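Long-range contacts in NreA protein (Staphylococcus carnosus subsp. carnosus TM300, PDB 4IUH), which functions as a cytosolic GAF-domain nitrate receptor in the staphylococcal nitrate regulation system: residues Arg89-Val95 with Leu115-Ile121; Ile121-Lys125 with Leu156-Glu162. One frame throughout, in Å; residues are numbered along the deposited sequence.

Interaction 1 of 2, residues Arg89-Val95 with Leu115-Ile121; sequences RKIVEDV and LTAMVAI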
# COMPACT_ATOMS: atom_id res chain seq x y z
N ARG A 89 -6.20 3.45 -7.86
CA ARG A 89 -4.89 3.65 -7.26
C ARG A 89 -4.66 5.10 -6.86
O ARG A 89 -5.31 5.99 -7.41
CB ARG A 89 -3.77 3.15 -8.18
CG ARG A 89 -3.61 3.90 -9.49
CD ARG A 89 -2.67 3.14 -10.42
NE ARG A 89 -3.15 1.78 -10.65
CZ ARG A 89 -2.42 0.80 -11.16
NH1 ARG A 89 -1.16 1.00 -11.51
NH2 ARG A 89 -2.97 -0.40 -11.32
N LYS A 90 -3.77 5.33 -5.90
CA LYS A 90 -3.36 6.68 -5.54
C LYS A 90 -1.87 6.85 -5.74
O LYS A 90 -1.07 6.05 -5.26
CB LYS A 90 -3.73 7.02 -4.09
CG LYS A 90 -3.36 8.47 -3.72
CD LYS A 90 -3.67 8.80 -2.26
CE LYS A 90 -3.46 10.29 -1.96
NZ LYS A 90 -4.27 11.16 -2.87
N ILE A 91 -1.49 7.90 -6.46
CA ILE A 91 -0.09 8.14 -6.78
C ILE A 91 0.39 9.45 -6.18
O ILE A 91 -0.19 10.51 -6.42
CB ILE A 91 0.14 8.14 -8.30
CG1 ILE A 91 -0.20 6.77 -8.88
CG2 ILE A 91 1.58 8.50 -8.62
CD1 ILE A 91 -0.70 6.81 -10.29
N VAL A 92 1.45 9.37 -5.39
CA VAL A 92 2.03 10.56 -4.78
C VAL A 92 3.50 10.68 -5.12
O VAL A 92 4.33 10.01 -4.50
CB VAL A 92 1.86 10.56 -3.26
CG1 VAL A 92 2.34 11.89 -2.69
CG2 VAL A 92 0.41 10.29 -2.90
N GLU A 93 3.82 11.53 -6.08
CA GLU A 93 5.21 11.73 -6.52
C GLU A 93 6.04 12.39 -5.42
O GLU A 93 7.21 12.08 -5.27
CB GLU A 93 5.26 12.57 -7.79
CG GLU A 93 4.36 12.09 -8.92
CD GLU A 93 4.98 10.98 -9.75
OE1 GLU A 93 6.12 10.56 -9.46
OE2 GLU A 93 4.32 10.53 -10.72
N ASP A 94 5.42 13.30 -4.67
CA ASP A 94 6.12 14.11 -3.68
C ASP A 94 5.27 14.27 -2.43
O ASP A 94 4.41 15.16 -2.34
CB ASP A 94 6.48 15.48 -4.27
CG ASP A 94 7.42 16.29 -3.38
OD1 ASP A 94 7.51 16.02 -2.16
OD2 ASP A 94 8.08 17.21 -3.90
N VAL A 95 5.52 13.40 -1.45
CA VAL A 95 4.71 13.37 -0.24
C VAL A 95 4.75 14.70 0.53
O VAL A 95 3.71 15.21 0.94
CB VAL A 95 5.10 12.20 0.67
CG1 VAL A 95 4.41 12.32 2.02
CG2 VAL A 95 4.76 10.87 0.00
N LEU A 115 8.19 7.87 4.17
CA LEU A 115 8.04 7.79 2.73
C LEU A 115 8.01 9.18 2.11
O LEU A 115 7.34 10.07 2.62
CB LEU A 115 6.78 7.01 2.35
CG LEU A 115 6.69 5.58 2.90
CD1 LEU A 115 5.48 4.84 2.34
CD2 LEU A 115 7.97 4.81 2.63
N THR A 116 8.74 9.35 1.01
CA THR A 116 8.80 10.63 0.32
C THR A 116 8.06 10.57 -1.01
O THR A 116 7.77 11.59 -1.62
CB THR A 116 10.25 11.08 0.10
OG1 THR A 116 10.95 10.08 -0.65
CG2 THR A 116 10.95 11.27 1.44
N ALA A 117 7.75 9.36 -1.45
CA ALA A 117 6.96 9.14 -2.67
C ALA A 117 6.29 7.78 -2.57
O ALA A 117 6.86 6.86 -1.99
CB ALA A 117 7.87 9.21 -3.90
N MET A 118 5.09 7.63 -3.14
CA MET A 118 4.38 6.36 -3.06
C MET A 118 3.31 6.12 -4.12
O MET A 118 2.74 7.05 -4.69
CB MET A 118 3.77 6.17 -1.67
CG MET A 118 2.53 7.01 -1.44
SD MET A 118 2.19 7.31 0.30
CE MET A 118 0.72 8.34 0.18
N VAL A 119 3.05 4.84 -4.37
CA VAL A 119 1.92 4.38 -5.17
C VAL A 119 1.16 3.36 -4.34
O VAL A 119 1.74 2.41 -3.82
CB VAL A 119 2.36 3.70 -6.48
CG1 VAL A 119 1.14 3.25 -7.28
CG2 VAL A 119 3.21 4.64 -7.32
N ALA A 120 -0.14 3.56 -4.21
CA ALA A 120 -0.99 2.63 -3.48
C ALA A 120 -1.97 2.03 -4.47
O ALA A 120 -2.68 2.76 -5.15
CB ALA A 120 -1.73 3.35 -2.36
N ILE A 121 -2.01 0.70 -4.55
CA ILE A 121 -2.83 0.04 -5.56
C ILE A 121 -3.88 -0.88 -4.95
O ILE A 121 -3.55 -1.76 -4.15
CB ILE A 121 -1.96 -0.74 -6.55
CG1 ILE A 121 -1.01 0.21 -7.27
CG2 ILE A 121 -2.83 -1.47 -7.56
CD1 ILE A 121 0.11 -0.51 -7.99
O HOH W 1 9.58 12.68 -4.23
O HOH W 2 8.45 14.28 -0.67
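R89 and I121 lie side by side where the short strand 90-92 begins to pair, antiparallel, with strand 115-125 at the edge of the GAF-domain sheet. The methylene CG1 of I121 sits 4.1 Å above the guanidinium plane of R89, over its centre, so the flat cation rests one face on hydrocarbon. CG of R89 stands between its own backbone N and carbonyl carbon (chi1 66°) and the chain bends again at chi3; the folded arginine thus lies along I121 while its nitrogens bond to E162, T148 and F150. K90 and A120 form a hydrogen-bonded pair: K90 N reaches A120 O, and A120 N returns to K90 O, each at 2.9 Å. The small A120 shares a face with the long methylene chain of K90, both meeting helix 78-86. I91 and V119, a non-hydrogen-bonded pair of branched residues suited to a strand, bring their CG1 atoms to 4.1 Å on the other face. V92 and M118 make the next hydrogen-bonded pair, the V92 N to M118 O bond being nearly straight (171°). M118 extends beyond CG, which carries its CE to 3.7 Å from V92 CG2 on the face shared with K90. Past V92 the chain leaves the strand, and D94 takes the N-cap of helix 95-98. T116 and A117 both face Q137 in a classic beta bulge. V95 packs its CG2 against the T116 carbonyl, while V95 N donates a hydrogen bond to T116 O, 2.9 Å long, coming from 47° above the carbonyl plane.

Interaction 2 of 2, residues Ile121-Lys125 with Leu156-Glu162; sequences IPLWK and LGSFTDE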
# COMPACT_ATOMS: atom_id res chain seq x y z
N ILE A 121 -2.01 0.70 -4.55
CA ILE A 121 -2.83 0.04 -5.56
C ILE A 121 -3.88 -0.88 -4.95
O ILE A 121 -3.55 -1.76 -4.15
CB ILE A 121 -1.96 -0.74 -6.55
CG1 ILE A 121 -1.01 0.21 -7.27
CG2 ILE A 121 -2.83 -1.47 -7.56
CD1 ILE A 121 0.11 -0.51 -7.99
N PRO A 122 -5.15 -0.70 -5.34
CA PRO A 122 -6.24 -1.55 -4.87
C PRO A 122 -6.02 -3.00 -5.27
O PRO A 122 -5.72 -3.28 -6.43
CB PRO A 122 -7.47 -0.98 -5.58
CG PRO A 122 -6.93 -0.24 -6.76
CD PRO A 122 -5.62 0.32 -6.29
N LEU A 123 -6.15 -3.90 -4.30
CA LEU A 123 -6.08 -5.32 -4.55
C LEU A 123 -7.49 -5.90 -4.65
O LEU A 123 -8.27 -5.81 -3.70
CB LEU A 123 -5.32 -6.02 -3.41
CG LEU A 123 -3.87 -5.60 -3.17
CD1 LEU A 123 -3.28 -6.41 -2.02
CD2 LEU A 123 -3.04 -5.76 -4.45
N TRP A 124 -7.80 -6.49 -5.79
CA TRP A 124 -9.11 -7.08 -6.01
C TRP A 124 -9.07 -8.59 -5.88
O TRP A 124 -8.14 -9.25 -6.34
CB TRP A 124 -9.64 -6.70 -7.39
CG TRP A 124 -10.00 -5.26 -7.52
CD1 TRP A 124 -9.16 -4.19 -7.47
CD2 TRP A 124 -11.31 -4.72 -7.73
NE1 TRP A 124 -9.86 -3.03 -7.63
CE2 TRP A 124 -11.18 -3.32 -7.79
CE3 TRP A 124 -12.58 -5.29 -7.86
CZ2 TRP A 124 -12.27 -2.48 -7.99
CZ3 TRP A 124 -13.67 -4.45 -8.06
CH2 TRP A 124 -13.51 -3.07 -8.12
N LYS A 125 -10.10 -9.13 -5.23
CA LYS A 125 -10.31 -10.56 -5.14
C LYS A 125 -11.74 -10.80 -5.60
O LYS A 125 -12.66 -10.11 -5.14
CB LYS A 125 -10.11 -11.06 -3.71
CG LYS A 125 -10.20 -12.57 -3.59
CD LYS A 125 -10.74 -13.00 -2.23
CE LYS A 125 -9.78 -12.65 -1.11
NZ LYS A 125 -10.18 -13.29 0.18
N LEU A 156 1.02 -11.44 -7.60
CA LEU A 156 0.72 -11.41 -6.17
C LEU A 156 -0.46 -12.33 -5.89
O LEU A 156 -1.49 -11.90 -5.37
CB LEU A 156 0.40 -9.97 -5.73
CG LEU A 156 0.51 -9.70 -4.23
CD1 LEU A 156 1.94 -9.87 -3.76
CD2 LEU A 156 -0.01 -8.31 -3.90
N GLY A 157 -0.31 -13.60 -6.25
CA GLY A 157 -1.33 -14.60 -6.00
C GLY A 157 -2.60 -14.41 -6.81
O GLY A 157 -2.55 -14.23 -8.03
N SER A 158 -3.74 -14.45 -6.13
CA SER A 158 -5.03 -14.35 -6.78
C SER A 158 -5.52 -12.91 -6.90
O SER A 158 -6.60 -12.65 -7.42
CB SER A 158 -6.07 -15.18 -6.01
OG SER A 158 -6.37 -14.59 -4.76
N PHE A 159 -4.71 -11.97 -6.42
CA PHE A 159 -5.12 -10.56 -6.46
C PHE A 159 -4.93 -9.96 -7.85
O PHE A 159 -4.03 -10.34 -8.59
CB PHE A 159 -4.35 -9.75 -5.42
CG PHE A 159 -4.63 -10.15 -4.00
CD1 PHE A 159 -5.94 -10.30 -3.56
CD2 PHE A 159 -3.60 -10.40 -3.12
CE1 PHE A 159 -6.20 -10.68 -2.26
CE2 PHE A 159 -3.85 -10.78 -1.81
CZ PHE A 159 -5.16 -10.92 -1.38
N THR A 160 -5.82 -9.04 -8.20
CA THR A 160 -5.67 -8.26 -9.41
C THR A 160 -5.82 -6.79 -9.03
O THR A 160 -6.12 -6.47 -7.87
CB THR A 160 -6.71 -8.63 -10.49
OG1 THR A 160 -8.03 -8.34 -10.01
CG2 THR A 160 -6.63 -10.12 -10.84
N ASP A 161 -5.61 -5.90 -9.99
CA ASP A 161 -5.81 -4.48 -9.72
C ASP A 161 -7.11 -3.98 -10.36
O ASP A 161 -7.94 -4.77 -10.80
CB ASP A 161 -4.60 -3.64 -10.12
CG ASP A 161 -4.17 -3.86 -11.56
OD1 ASP A 161 -2.94 -3.90 -11.81
OD2 ASP A 161 -5.04 -3.96 -12.44
N GLU A 162 -7.27 -2.66 -10.39
CA GLU A 162 -8.52 -2.05 -10.84
C GLU A 162 -8.67 -2.09 -12.36
O GLU A 162 -9.78 -1.95 -12.89
CB GLU A 162 -8.63 -0.61 -10.34
CG GLU A 162 -7.70 0.39 -11.03
CD GLU A 162 -6.28 0.39 -10.47
OE1 GLU A 162 -5.65 1.47 -10.48
OE2 GLU A 162 -5.79 -0.67 -10.03
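W124 and T160 are joined by two backbone hydrogen bonds, one in each direction. W124 N meets T160 O at 2.7 Å and nearly straight, whereas T160 N, 3.0 Å from W124 O, lies in the carbonyl plane on a lone pair. A CA-H...O contact from D161 CA to P122 O, 3.5 Å long, flanks the pair. Among apolar contacts, L123 divides its branches: with CG beside the backbone N (chi1 -61°), CD2 meets L156 CD2 at 4.0 Å, and CD1 stands 4.1 Å above the plane of the F159 ring, offset toward its rim. The carbonyl O of W124 lies in plane at the edge of that ring, where aromatic hydrogens are weakly positive. Polar groups meet hydrocarbon too. D161 O lies over one face of the W124 indole, and W124 NE1, buried without a hydrogen-bonding partner, comes 3.6 Å from E162 CA. P122 CG packs 3.5 Å from E162 OE2, a carboxylate whose OE1 forms a salt bridge with R89. A type II' turn runs from L156 to F159. The W124-T160 pair is a single antiparallel beta bridge, and the side-chain packing around it lays a C-terminal loop along a strand of the GAF-domain sheet.

In the fold
From the N terminus, the chain builds helix 25-36, strands 40-47 and 54-61 and helix 78-86 before reaching residues 89-95. Interaction 1 then closes a largely helical excursion of 19 residues and sets strand 90-92 at the edge of the sheet. Continuing along strand 115-125, the chain opens interaction 2, which closes 30 residues later, after strand 128-138 and the following loop. The two loops run in series, neither nested nor crossed, and share I121. They also touch in space, where R89 CA packs 3.5 Å from P122 CD. By pairing with 90-92 at one end and with the 156-162 loop at the other, strand 115-125 ties the edge strand to the C-terminal segment.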